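Local coordinates for protein glutamine synthetase (Helicobacter pylori, PDB 5ZLI) that is a type I-beta glutamine synthetase, a twelve-subunit enzyme whose chains each pair a beta-grasp domain with a larger catalytic domain, at residues 139-144 against 226-231; 143-148 against 268-273; 188-193 against 219-224; 272-277 against 335-340. All blocks are in the same frame, centred on the assembly; numbering follows the deposited sequence.

Interaction 1: 139-144 against 226-231; sequences ENEFFI and QAQGEV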
loop_
_atom_site.group_PDB
_atom_site.type_symbol
_atom_site.label_atom_id
_atom_site.label_comp_id
_atom_site.label_asym_id
_atom_site.label_seq_id
_atom_site.Cartn_x
_atom_site.Cartn_y
_atom_site.Cartn_z
ATOM N N GLU B 139 -11.280 -48.664 -10.439
ATOM C CA GLU B 139 -10.176 -47.714 -10.517
ATOM C C GLU B 139 -10.808 -46.330 -10.410
ATOM O O GLU B 139 -11.417 -45.851 -11.378
ATOM C CB GLU B 139 -9.434 -47.842 -11.844
ATOM C CG GLU B 139 -9.085 -49.257 -12.297
ATOM C CD GLU B 139 -8.695 -49.292 -13.785
ATOM O OE1 GLU B 139 -8.722 -48.217 -14.424
ATOM O OE2 GLU B 139 -8.391 -50.382 -14.325
ATOM N N ASN B 140 -10.644 -45.662 -9.264
ATOM C CA ASN B 140 -11.216 -44.322 -9.081
ATOM C C ASN B 140 -10.130 -43.281 -9.314
ATOM O O ASN B 140 -9.394 -42.905 -8.399
ATOM C CB ASN B 140 -11.828 -44.127 -7.702
ATOM C CG ASN B 140 -13.017 -45.007 -7.459
ATOM O OD1 ASN B 140 -14.152 -44.624 -7.748
ATOM N ND2 ASN B 140 -12.772 -46.190 -6.889
ATOM N N GLU B 141 -10.058 -42.792 -10.550
ATOM C CA GLU B 141 -9.229 -41.630 -10.848
ATOM C C GLU B 141 -9.733 -40.419 -10.066
ATOM O O GLU B 141 -10.942 -40.245 -9.863
ATOM C CB GLU B 141 -9.214 -41.341 -12.358
ATOM C CG GLU B 141 -8.737 -42.539 -13.203
ATOM C CD GLU B 141 -8.762 -42.319 -14.731
ATOM O OE1 GLU B 141 -9.593 -41.523 -15.219
ATOM O OE2 GLU B 141 -8.006 -43.021 -15.452
ATOM N N PHE B 142 -8.786 -39.584 -9.635
ATOM C CA PHE B 142 -9.065 -38.429 -8.799
ATOM C C PHE B 142 -8.108 -37.302 -9.137
ATOM O O PHE B 142 -7.277 -37.404 -10.031
ATOM C CB PHE B 142 -8.939 -38.763 -7.330
ATOM C CG PHE B 142 -7.573 -39.236 -6.946
ATOM C CD1 PHE B 142 -6.557 -38.341 -6.708
ATOM C CD2 PHE B 142 -7.329 -40.588 -6.791
ATOM C CE1 PHE B 142 -5.302 -38.788 -6.348
ATOM C CE2 PHE B 142 -6.117 -41.026 -6.419
ATOM C CZ PHE B 142 -5.078 -40.123 -6.200
ATOM N N PHE B 143 -8.271 -36.202 -8.424
ATOM C CA PHE B 143 -7.499 -34.994 -8.628
ATOM C C PHE B 143 -7.078 -34.466 -7.277
ATOM O O PHE B 143 -7.840 -34.510 -6.309
ATOM C CB PHE B 143 -8.291 -33.895 -9.336
ATOM C CG PHE B 143 -8.405 -34.067 -10.811
ATOM C CD1 PHE B 143 -7.441 -33.522 -11.662
ATOM C CD2 PHE B 143 -9.475 -34.757 -11.357
ATOM C CE1 PHE B 143 -7.535 -33.677 -13.032
ATOM C CE2 PHE B 143 -9.587 -34.912 -12.729
ATOM C CZ PHE B 143 -8.616 -34.373 -13.576
ATOM N N ILE B 144 -5.895 -33.912 -7.219
ATOM C CA ILE B 144 -5.442 -33.260 -6.019
ATOM C C ILE B 144 -5.161 -31.833 -6.395
ATOM O O ILE B 144 -4.253 -31.560 -7.182
ATOM C CB ILE B 144 -4.218 -33.930 -5.419
ATOM C CG1 ILE B 144 -4.637 -35.324 -4.939
ATOM C CG2 ILE B 144 -3.592 -32.985 -4.364
ATOM C CD1 ILE B 144 -3.672 -35.986 -3.979
ATOM N N GLN B 226 -4.183 -32.923 -15.667
ATOM C CA GLN B 226 -3.030 -32.230 -15.098
ATOM C C GLN B 226 -2.798 -32.565 -13.620
ATOM O O GLN B 226 -1.648 -32.727 -13.203
ATOM C CB GLN B 226 -3.186 -30.735 -15.320
ATOM C CG GLN B 226 -3.362 -30.427 -16.774
ATOM C CD GLN B 226 -3.443 -28.969 -17.048
ATOM O OE1 GLN B 226 -2.505 -28.225 -16.800
ATOM N NE2 GLN B 226 -4.590 -28.536 -17.553
ATOM N N ALA B 227 -3.833 -32.630 -12.785
ATOM C CA ALA B 227 -3.587 -32.930 -11.370
ATOM C C ALA B 227 -4.141 -34.297 -10.982
ATOM O O ALA B 227 -4.474 -34.547 -9.823
ATOM C CB ALA B 227 -4.159 -31.857 -10.446
ATOM N N GLN B 228 -4.215 -35.189 -11.946
ATOM C CA GLN B 228 -4.995 -36.395 -11.828
ATOM C C GLN B 228 -4.101 -37.549 -11.390
ATOM O O GLN B 228 -2.885 -37.554 -11.624
ATOM C CB GLN B 228 -5.667 -36.711 -13.161
ATOM C CG GLN B 228 -7.004 -37.372 -12.996
ATOM C CD GLN B 228 -7.619 -37.772 -14.299
ATOM O OE1 GLN B 228 -6.962 -37.766 -15.338
ATOM N NE2 GLN B 228 -8.873 -38.165 -14.252
ATOM N N GLY B 229 -4.731 -38.543 -10.768
ATOM C CA GLY B 229 -4.018 -39.672 -10.202
ATOM C C GLY B 229 -4.953 -40.852 -10.099
ATOM O O GLY B 229 -6.154 -40.738 -10.352
ATOM N N GLU B 230 -4.389 -41.993 -9.715
ATOM C CA GLU B 230 -5.146 -43.234 -9.690
ATOM C C GLU B 230 -4.361 -44.264 -8.873
ATOM O O GLU B 230 -3.128 -44.303 -8.924
ATOM C CB GLU B 230 -5.353 -43.732 -11.131
ATOM C CG GLU B 230 -6.538 -44.674 -11.448
ATOM C CD GLU B 230 -6.429 -45.212 -12.884
ATOM O OE1 GLU B 230 -7.385 -45.832 -13.414
ATOM O OE2 GLU B 230 -5.374 -44.955 -13.501
ATOM N N VAL B 231 -5.086 -45.123 -8.158
ATOM C CA VAL B 231 -4.494 -46.253 -7.449
ATOM C C VAL B 231 -5.330 -47.487 -7.768
ATOM O O VAL B 231 -6.564 -47.452 -7.694
ATOM C CB VAL B 231 -4.415 -46.025 -5.925
ATOM C CG1 VAL B 231 -3.826 -47.256 -5.224
ATOM C CG2 VAL B 231 -3.597 -44.789 -5.610
#

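Interaction 2: 143-148 against 268-273; sequences FIFDSI and KPLYGD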
loop_
_atom_site.group_PDB
_atom_site.type_symbol
_atom_site.label_atom_id
_atom_site.label_comp_id
_atom_site.label_asym_id
_atom_site.label_seq_id
_atom_site.Cartn_x
_atom_site.Cartn_y
_atom_site.Cartn_z
ATOM N N PHE B 143 -8.271 -36.202 -8.424
ATOM C CA PHE B 143 -7.499 -34.994 -8.628
ATOM C C PHE B 143 -7.078 -34.466 -7.277
ATOM O O PHE B 143 -7.840 -34.510 -6.309
ATOM C CB PHE B 143 -8.291 -33.895 -9.336
ATOM C CG PHE B 143 -8.405 -34.067 -10.811
ATOM C CD1 PHE B 143 -7.441 -33.522 -11.662
ATOM C CD2 PHE B 143 -9.475 -34.757 -11.357
ATOM C CE1 PHE B 143 -7.535 -33.677 -13.032
ATOM C CE2 PHE B 143 -9.587 -34.912 -12.729
ATOM C CZ PHE B 143 -8.616 -34.373 -13.576
ATOM N N ILE B 144 -5.895 -33.912 -7.219
ATOM C CA ILE B 144 -5.442 -33.260 -6.019
ATOM C C ILE B 144 -5.161 -31.833 -6.395
ATOM O O ILE B 144 -4.253 -31.560 -7.182
ATOM C CB ILE B 144 -4.218 -33.930 -5.419
ATOM C CG1 ILE B 144 -4.637 -35.324 -4.939
ATOM C CG2 ILE B 144 -3.592 -32.985 -4.364
ATOM C CD1 ILE B 144 -3.672 -35.986 -3.979
ATOM N N PHE B 145 -5.990 -30.935 -5.914
ATOM C CA PHE B 145 -5.850 -29.526 -6.209
ATOM C C PHE B 145 -5.219 -28.774 -5.035
ATOM O O PHE B 145 -5.077 -29.295 -3.925
ATOM C CB PHE B 145 -7.221 -28.966 -6.602
ATOM C CG PHE B 145 -7.761 -29.511 -7.926
ATOM C CD1 PHE B 145 -6.984 -29.435 -9.101
ATOM C CD2 PHE B 145 -9.037 -30.065 -8.001
ATOM C CE1 PHE B 145 -7.466 -29.905 -10.312
ATOM C CE2 PHE B 145 -9.536 -30.537 -9.214
ATOM C CZ PHE B 145 -8.754 -30.459 -10.366
ATOM N N ASP B 146 -4.779 -27.544 -5.310
ATOM C CA ASP B 146 -4.321 -26.650 -4.242
ATOM C C ASP B 146 -5.468 -25.858 -3.646
ATOM O O ASP B 146 -5.495 -25.599 -2.436
ATOM C CB ASP B 146 -3.241 -25.676 -4.742
ATOM C CG ASP B 146 -2.008 -26.384 -5.229
ATOM O OD1 ASP B 146 -1.694 -27.443 -4.639
ATOM O OD2 ASP B 146 -1.343 -25.884 -6.166
ATOM N N SER B 147 -6.402 -25.465 -4.499
ATOM C CA SER B 147 -7.457 -24.548 -4.131
ATOM C C SER B 147 -8.702 -24.823 -4.952
ATOM O O SER B 147 -8.638 -25.216 -6.119
ATOM C CB SER B 147 -7.006 -23.101 -4.360
ATOM O OG SER B 147 -8.073 -22.175 -4.186
ATOM N N ILE B 148 -9.839 -24.588 -4.330
ATOM C CA ILE B 148 -11.114 -24.602 -5.015
ATOM C C ILE B 148 -11.897 -23.420 -4.459
ATOM O O ILE B 148 -11.842 -23.165 -3.258
ATOM C CB ILE B 148 -11.825 -25.961 -4.846
ATOM C CG1 ILE B 148 -13.304 -25.848 -5.221
ATOM C CG2 ILE B 148 -11.533 -26.542 -3.498
ATOM C CD1 ILE B 148 -13.513 -25.441 -6.683
ATOM N N LYS B 268 -15.704 -34.361 -14.013
ATOM C CA LYS B 268 -15.083 -33.404 -14.941
ATOM C C LYS B 268 -14.883 -32.023 -14.306
ATOM O O LYS B 268 -15.697 -31.110 -14.488
ATOM C CB LYS B 268 -15.924 -33.308 -16.215
ATOM C CG LYS B 268 -15.309 -32.548 -17.379
ATOM C CD LYS B 268 -14.308 -33.406 -18.129
ATOM C CE LYS B 268 -14.210 -33.000 -19.561
ATOM N NZ LYS B 268 -13.128 -33.777 -20.155
ATOM N N PRO B 269 -13.778 -31.823 -13.553
ATOM C CA PRO B 269 -13.493 -30.480 -13.005
ATOM C C PRO B 269 -12.852 -29.511 -13.980
ATOM O O PRO B 269 -12.997 -28.298 -13.829
ATOM C CB PRO B 269 -12.528 -30.765 -11.852
ATOM C CG PRO B 269 -11.844 -32.024 -12.238
ATOM C CD PRO B 269 -12.887 -32.852 -12.969
ATOM N N LEU B 270 -12.131 -30.003 -14.972
ATOM C CA LEU B 270 -11.419 -29.140 -15.899
ATOM C C LEU B 270 -12.039 -29.310 -17.268
ATOM O O LEU B 270 -12.088 -30.428 -17.790
ATOM C CB LEU B 270 -9.933 -29.488 -15.969
ATOM C CG LEU B 270 -9.161 -29.515 -14.656
ATOM C CD1 LEU B 270 -7.767 -30.058 -14.893
ATOM C CD2 LEU B 270 -9.097 -28.138 -14.098
ATOM N N TYR B 271 -12.492 -28.202 -17.852
ATOM C CA TYR B 271 -12.895 -28.240 -19.245
ATOM C C TYR B 271 -11.661 -28.475 -20.111
ATOM O O TYR B 271 -10.571 -27.970 -19.834
ATOM C CB TYR B 271 -13.608 -26.954 -19.646
ATOM C CG TYR B 271 -14.146 -27.019 -21.047
ATOM C CD1 TYR B 271 -15.150 -27.910 -21.383
ATOM C CD2 TYR B 271 -13.631 -26.209 -22.052
ATOM C CE1 TYR B 271 -15.654 -27.985 -22.680
ATOM C CE2 TYR B 271 -14.118 -26.280 -23.355
ATOM C CZ TYR B 271 -15.133 -27.170 -23.661
ATOM O OH TYR B 271 -15.628 -27.244 -24.951
ATOM N N GLY B 272 -11.815 -29.299 -21.123
ATOM C CA GLY B 272 -10.722 -29.498 -22.049
ATOM C C GLY B 272 -9.615 -30.409 -21.574
ATOM O O GLY B 272 -8.575 -30.492 -22.245
ATOM N N ASP B 273 -9.813 -31.125 -20.468
ATOM C CA ASP B 273 -8.864 -32.142 -20.063
ATOM C C ASP B 273 -9.654 -33.366 -19.633
ATOM O O ASP B 273 -10.886 -33.331 -19.530
ATOM C CB ASP B 273 -7.927 -31.672 -18.960
ATOM C CG ASP B 273 -6.555 -32.363 -19.035
ATOM O OD1 ASP B 273 -6.391 -33.312 -19.851
ATOM O OD2 ASP B 273 -5.634 -31.923 -18.309
#

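Interaction 3: 188-193 against 219-224; sequences GGYMPV and VVHHEV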
loop_
_atom_site.group_PDB
_atom_site.type_symbol
_atom_site.label_atom_id
_atom_site.label_comp_id
_atom_site.label_asym_id
_atom_site.label_seq_id
_atom_site.Cartn_x
_atom_site.Cartn_y
_atom_site.Cartn_z
ATOM N N GLY B 188 -1.375 -34.078 -20.540
ATOM C CA GLY B 188 -0.027 -34.602 -20.606
ATOM C C GLY B 188 0.495 -35.342 -19.387
ATOM O O GLY B 188 1.682 -35.673 -19.359
ATOM N N GLY B 189 -0.344 -35.647 -18.395
ATOM C CA GLY B 189 0.143 -36.212 -17.145
ATOM C C GLY B 189 0.518 -37.682 -17.172
ATOM O O GLY B 189 0.927 -38.231 -16.139
ATOM N N TYR B 190 0.395 -38.335 -18.330
ATOM C CA TYR B 190 0.621 -39.766 -18.439
ATOM C C TYR B 190 1.840 -40.090 -19.324
ATOM O O TYR B 190 1.751 -40.053 -20.566
ATOM C CB TYR B 190 -0.648 -40.402 -18.979
ATOM C CG TYR B 190 -0.716 -41.918 -18.969
ATOM C CD1 TYR B 190 -0.048 -42.676 -19.929
ATOM C CD2 TYR B 190 -1.478 -42.588 -18.022
ATOM C CE1 TYR B 190 -0.128 -44.050 -19.935
ATOM C CE2 TYR B 190 -1.564 -43.969 -18.021
ATOM C CZ TYR B 190 -0.885 -44.688 -18.981
ATOM O OH TYR B 190 -0.961 -46.051 -18.978
ATOM N N MET B 191 2.985 -40.404 -18.704
ATOM C CA MET B 191 3.190 -40.319 -17.265
ATOM C C MET B 191 4.542 -39.649 -16.987
ATOM O O MET B 191 5.478 -40.308 -16.548
ATOM C CB MET B 191 3.184 -41.704 -16.641
ATOM C CG MET B 191 2.118 -42.608 -17.175
ATOM S SD MET B 191 2.211 -44.165 -16.298
ATOM C CE MET B 191 2.025 -45.335 -17.637
ATOM N N PRO B 192 4.673 -38.357 -17.266
ATOM C CA PRO B 192 5.978 -37.736 -17.101
ATOM C C PRO B 192 6.483 -37.997 -15.703
ATOM O O PRO B 192 5.704 -38.142 -14.760
ATOM C CB PRO B 192 5.700 -36.252 -17.355
ATOM C CG PRO B 192 4.533 -36.266 -18.243
ATOM C CD PRO B 192 3.687 -37.393 -17.776
ATOM N N VAL B 193 7.798 -38.100 -15.601
ATOM C CA VAL B 193 8.482 -38.321 -14.329
ATOM C C VAL B 193 8.563 -36.976 -13.630
ATOM O O VAL B 193 8.346 -35.935 -14.264
ATOM C CB VAL B 193 9.884 -38.941 -14.523
ATOM C CG1 VAL B 193 9.791 -40.430 -14.872
ATOM C CG2 VAL B 193 10.706 -38.126 -15.589
ATOM N N VAL B 219 -1.073 -50.796 -8.503
ATOM C CA VAL B 219 -0.426 -49.802 -9.347
ATOM C C VAL B 219 -0.744 -48.405 -8.832
ATOM O O VAL B 219 -1.802 -48.166 -8.250
ATOM C CB VAL B 219 -0.863 -49.963 -10.822
ATOM C CG1 VAL B 219 -2.291 -49.515 -11.002
ATOM C CG2 VAL B 219 0.046 -49.181 -11.742
ATOM N N VAL B 220 0.192 -47.479 -9.024
ATOM C CA VAL B 220 -0.068 -46.079 -8.715
ATOM C C VAL B 220 0.707 -45.198 -9.686
ATOM O O VAL B 220 1.946 -45.228 -9.718
ATOM C CB VAL B 220 0.260 -45.777 -7.245
ATOM C CG1 VAL B 220 1.692 -46.019 -6.969
ATOM C CG2 VAL B 220 -0.092 -44.359 -6.907
ATOM N N HIS B 221 -0.011 -44.361 -10.446
ATOM C CA HIS B 221 0.628 -43.515 -11.443
ATOM C C HIS B 221 -0.066 -42.178 -11.447
ATOM O O HIS B 221 -1.188 -42.041 -10.974
ATOM C CB HIS B 221 0.583 -44.124 -12.883
ATOM C CG HIS B 221 -0.799 -44.439 -13.412
ATOM N ND1 HIS B 221 -1.574 -43.519 -14.094
ATOM C CD2 HIS B 221 -1.559 -45.562 -13.324
ATOM C CE1 HIS B 221 -2.734 -44.066 -14.422
ATOM N NE2 HIS B 221 -2.755 -45.301 -13.955
ATOM N N HIS B 222 0.638 -41.181 -11.949
ATOM C CA HIS B 222 -0.053 -39.997 -12.431
ATOM C C HIS B 222 -1.033 -40.384 -13.547
ATOM O O HIS B 222 -0.821 -41.349 -14.281
ATOM C CB HIS B 222 0.969 -38.996 -12.952
ATOM C CG HIS B 222 0.546 -37.569 -12.824
ATOM N ND1 HIS B 222 0.987 -36.748 -11.810
ATOM C CD2 HIS B 222 -0.305 -36.824 -13.567
ATOM C CE1 HIS B 222 0.447 -35.550 -11.948
ATOM N NE2 HIS B 222 -0.342 -35.571 -13.006
ATOM N N GLU B 223 -2.112 -39.621 -13.696
ATOM C CA GLU B 223 -3.032 -39.846 -14.815
ATOM C C GLU B 223 -2.926 -38.754 -15.879
ATOM O O GLU B 223 -2.102 -37.847 -15.779
ATOM C CB GLU B 223 -4.462 -39.968 -14.298
ATOM C CG GLU B 223 -5.061 -41.366 -14.427
ATOM C CD GLU B 223 -5.253 -41.781 -15.891
ATOM O OE1 GLU B 223 -4.904 -42.934 -16.248
ATOM O OE2 GLU B 223 -5.810 -40.958 -16.680
ATOM N N VAL B 224 -3.825 -38.816 -16.872
ATOM C CA VAL B 224 -3.677 -38.045 -18.114
ATOM C C VAL B 224 -3.930 -36.548 -17.892
ATOM O O VAL B 224 -3.265 -35.699 -18.496
ATOM C CB VAL B 224 -4.595 -38.604 -19.219
ATOM C CG1 VAL B 224 -4.662 -37.635 -20.381
ATOM C CG2 VAL B 224 -4.125 -39.962 -19.665
#

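Interaction 4: 272-277 against 335-340; sequences GDNGSG and GYEAPS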
loop_
_atom_site.group_PDB
_atom_site.type_symbol
_atom_site.label_atom_id
_atom_site.label_comp_id
_atom_site.label_asym_id
_atom_site.label_seq_id
_atom_site.Cartn_x
_atom_site.Cartn_y
_atom_site.Cartn_z
ATOM N N GLY B 272 -11.815 -29.299 -21.123
ATOM C CA GLY B 272 -10.722 -29.498 -22.049
ATOM C C GLY B 272 -9.615 -30.409 -21.574
ATOM O O GLY B 272 -8.575 -30.492 -22.245
ATOM N N ASP B 273 -9.813 -31.125 -20.468
ATOM C CA ASP B 273 -8.864 -32.142 -20.063
ATOM C C ASP B 273 -9.654 -33.366 -19.633
ATOM O O ASP B 273 -10.886 -33.331 -19.530
ATOM C CB ASP B 273 -7.927 -31.672 -18.960
ATOM C CG ASP B 273 -6.555 -32.363 -19.035
ATOM O OD1 ASP B 273 -6.391 -33.312 -19.851
ATOM O OD2 ASP B 273 -5.634 -31.923 -18.309
ATOM N N ASN B 274 -8.937 -34.469 -19.443
ATOM C CA ASN B 274 -9.583 -35.752 -19.197
ATOM C C ASN B 274 -10.441 -35.698 -17.954
ATOM O O ASN B 274 -10.085 -35.047 -16.969
ATOM C CB ASN B 274 -8.553 -36.873 -19.038
ATOM C CG ASN B 274 -8.360 -37.660 -20.299
ATOM O OD1 ASN B 274 -8.554 -37.164 -21.414
ATOM N ND2 ASN B 274 -8.018 -38.914 -20.132
ATOM N N GLY B 275 -11.577 -36.391 -18.005
ATOM C CA GLY B 275 -12.381 -36.555 -16.819
ATOM C C GLY B 275 -11.861 -37.700 -15.970
ATOM O O GLY B 275 -10.940 -38.430 -16.350
ATOM N N SER B 276 -12.454 -37.854 -14.794
ATOM C CA SER B 276 -12.105 -38.951 -13.912
ATOM C C SER B 276 -13.114 -40.071 -14.113
ATOM O O SER B 276 -14.318 -39.823 -14.190
ATOM C CB SER B 276 -12.068 -38.490 -12.466
ATOM O OG SER B 276 -10.997 -37.574 -12.306
ATOM N N GLY B 277 -12.619 -41.294 -14.248
ATOM C CA GLY B 277 -13.532 -42.397 -14.414
ATOM C C GLY B 277 -13.540 -43.272 -13.190
ATOM O O GLY B 277 -12.645 -43.166 -12.341
ATOM N N GLY B 335 -13.510 -38.084 -27.030
ATOM C CA GLY B 335 -12.126 -37.720 -27.237
ATOM C C GLY B 335 -11.264 -37.564 -26.022
ATOM O O GLY B 335 -10.155 -37.028 -26.142
ATOM N N TYR B 336 -11.696 -38.067 -24.875
ATOM C CA TYR B 336 -10.936 -37.978 -23.632
ATOM C C TYR B 336 -10.845 -39.357 -23.005
ATOM O O TYR B 336 -10.643 -39.487 -21.789
ATOM C CB TYR B 336 -11.581 -36.974 -22.667
ATOM C CG TYR B 336 -11.502 -35.558 -23.160
ATOM C CD1 TYR B 336 -10.341 -34.807 -22.993
ATOM C CD2 TYR B 336 -12.560 -34.996 -23.886
ATOM C CE1 TYR B 336 -10.256 -33.506 -23.508
ATOM C CE2 TYR B 336 -12.483 -33.703 -24.405
ATOM C CZ TYR B 336 -11.333 -32.967 -24.211
ATOM O OH TYR B 336 -11.298 -31.699 -24.732
ATOM N N GLU B 337 -10.907 -40.384 -23.866
ATOM C CA GLU B 337 -10.951 -41.790 -23.472
ATOM C C GLU B 337 -12.171 -42.087 -22.595
ATOM O O GLU B 337 -12.156 -42.997 -21.757
ATOM C CB GLU B 337 -9.623 -42.173 -22.812
ATOM C CG GLU B 337 -8.555 -42.080 -23.904
ATOM C CD GLU B 337 -7.127 -42.201 -23.433
ATOM O OE1 GLU B 337 -6.893 -42.610 -22.263
ATOM O OE2 GLU B 337 -6.234 -41.837 -24.253
ATOM N N ALA B 338 -13.247 -41.313 -22.814
ATOM C CA ALA B 338 -14.538 -41.452 -22.173
ATOM C C ALA B 338 -15.567 -41.970 -23.165
ATOM O O ALA B 338 -15.719 -41.395 -24.255
ATOM C CB ALA B 338 -14.999 -40.108 -21.603
ATOM N N PRO B 339 -16.304 -43.024 -22.809
ATOM C CA PRO B 339 -17.291 -43.594 -23.733
ATOM C C PRO B 339 -18.512 -42.710 -23.947
ATOM O O PRO B 339 -19.144 -42.247 -22.993
ATOM C CB PRO B 339 -17.690 -44.899 -23.047
ATOM C CG PRO B 339 -17.437 -44.641 -21.597
ATOM C CD PRO B 339 -16.203 -43.806 -21.565
ATOM N N SER B 340 -18.848 -42.500 -25.230
ATOM C CA SER B 340 -20.169 -42.053 -25.648
ATOM C C SER B 340 -20.921 -43.117 -26.450
ATOM O O SER B 340 -22.136 -42.967 -26.657
ATOM C CB SER B 340 -20.064 -40.755 -26.478
ATOM O OG SER B 340 -21.335 -40.141 -26.685
#

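Interaction 1: 139-144 against 226-231
Gln228 sets CG over one face of the Phe143 ring, 3.6 Å from the ring centroid and close to the ring normal. The amide lies beyond the rim, its plane only 16° from that of the ring. NE2 is bonded there to Gly275 O and Ser276 OG, while OE1 takes the N-H of Ala225; these bonds fix the rotation of the amide. Ala227 CB comes to the edge of the same ring, 3.9 Å from Phe143 CD1. Phe142 turns to the other face of the sheet. Its CG stands between backbone N and carbonyl carbon (chi1 60°), which swings the ring back over Gly229, whose carbonyl O lies 3.8 Å above the ring plane. Strands 133-145 and 228-237 are antiparallel neighbours in the curved sheet of the catalytic domain. Phe142 and Gly229 form a hydrogen-bonded pair, with Phe142 N to Gly229 O at 3.0 Å and Gly229 N to Phe142 O at 2.9 Å. A third rung runs from Ile144 N to Ala227 O, also 3.0 Å. On the N-terminal side of Phe142 the pairing gives way to a group of carboxylates. Extended Glu230 passes beside Glu141, its CG 3.5 Å from Glu141 CG, and points OE1 toward the carboxylate of Glu139. The planes of the Glu139 and Glu230 carboxylates are 71° apart, and the two groups share no hydrogen bond.

Interaction 2: 143-148 against 268-273
A buried hydrophobic layer on one face of the catalytic-domain sheet joins Phe143 and Phe145, near the end of strand 133-145, to Pro269 and Leu270 in the loop that leads from strand 262-264 toward strand 278-286. The two phenylalanines are two positions apart on the strand, and both direct their side chains at the loop. In each, CG is anti to the carbonyl carbon (chi1 -79° and -67°), and the rings end up nearly parallel, with Phe143 CB 3.5 Å above the plane of the Phe145 ring. Pro269 meets them in two different ways. Its CG sits over a face of the Phe143 ring, opposite the face covered by Gln228, in a CH-pi contact 4.0 Å from the centroid and displaced toward the rim. The same CG touches the Phe145 ring at its edge, near the ring plane, 3.9 Å from CZ. Leu270 gives one methyl to each ring: CD1 approaches Phe143 CE1 at 4.1 Å, and CD2 reaches Phe145 CZ at 4.4 Å. All these contacts are apolar, and a neighbouring subunit helps enclose them, since Tyr479 of that second subunit packs on Phe145. The next residue of the loop also faces this subunit, with Tyr271 O hydrogen-bonded to its Ser154 OG and the Tyr271 ring in a cation-pi contact with its Lys469. From Leu270 to Asp273 the chain reverses in a type II beta turn, with Gly272 in the positive-phi position (78°) characteristic of that turn.

Interaction 3: 188-193 against 219-224
Gly189 and Val224 bring their backbones closest here, their CA atoms 4.3 Å apart. Gly189 N donates to Val224 O at 2.9 Å with a nearly straight N-H...O angle of 163°, although the donor stands above the carbonyl plane. Gly189 O rests against the His222 ring, 3.2 Å from CD2, and that ring is held through ND1 by Asp197 and through NE2 by Gln226 O. Tyr190 completes the dense part. Its CB meets Val224 CG2 at 3.6 Å, and with CG anti to the amide nitrogen (chi1 -171°) the ring turns an edge to the face of His221. This is an offset edge-to-face pair, with centroids 5.4 Å apart and planes 79° from each other. His221 and His222 end strand 217-222, a strand of the catalytic-domain sheet next to 228-237; Val219 and Val220 pair with a strand of a neighbouring subunit, extending the sheet into the next chain. Tyr190 OH is hydrogen-bonded to Asp60 N of that subunit, within its beta-grasp domain, as expected for a family in which such domains pack against a neighbour's catalytic domain. Met191 is held more loosely to this strand: its SD touches His221 CB at 3.8 Å but lies obliquely to the imidazole, 4.8 Å from the centroid. Pro192 and Val193 make no contact with 219-224 and are partly exposed, Val193 packing instead on His40 of the same neighbouring subunit.

Interaction 4: 272-277 against 335-340
Gly272 supports the far end of the Tyr336 side chain, its CA 3.5 Å from the phenol OH. One residue on, Asp273 presents its backbone to the ring, with its carbonyl C 3.7 Å from Tyr336 CD1, while its side chain turns away and accepts the N-H of Asn274 on OD1 at 2.8 Å. Asn274 follows with the main side-chain contact. Asn274 OD1 comes in at the edge of the tyrosine ring, in the ring plane, 3.4 Å from Tyr336 CD1 and 3.3 Å from Tyr336 CB. The amide is turned 73° from the ring. Tyr336 reaches this backbone because its CG is anti to the carbonyl carbon (chi1 -67°). Its carbonyl O is near the Asn274 amide too, but no bond forms there. The contact joins two irregular loops of the catalytic domain, one leading into strand 278-286 and the other linking helix 326-331 to strand 341-346. Lys268 makes a cation-pi contact with the same tyrosine. Beyond Asn274 the first loop leaves Tyr336 and turns to the central sheet, where Gly277 N donates to Glu141 OE1.

All four contacts lie in the catalytic domain, with centres 9 to 15 Å apart. Interactions 1 and 2 both start from strand 133-145, share Phe143 and Ile144, and use its neighbour 228-237 and the loop 268-273 respectively. Interaction 3 falls between the two segments of interaction 1 in sequence; its strand 217-222 immediately precedes 228-237 and adjoins it in the sheet. Interaction 4 opens where interaction 2 ends, on Gly272 and Asp273, and carries the loop on to 335-340. The loops 268-277 and 188-193 thus pack against the end of one sheet, with the most extensive contacts to neighbouring subunits of the dodecamer at interactions 2 and 3.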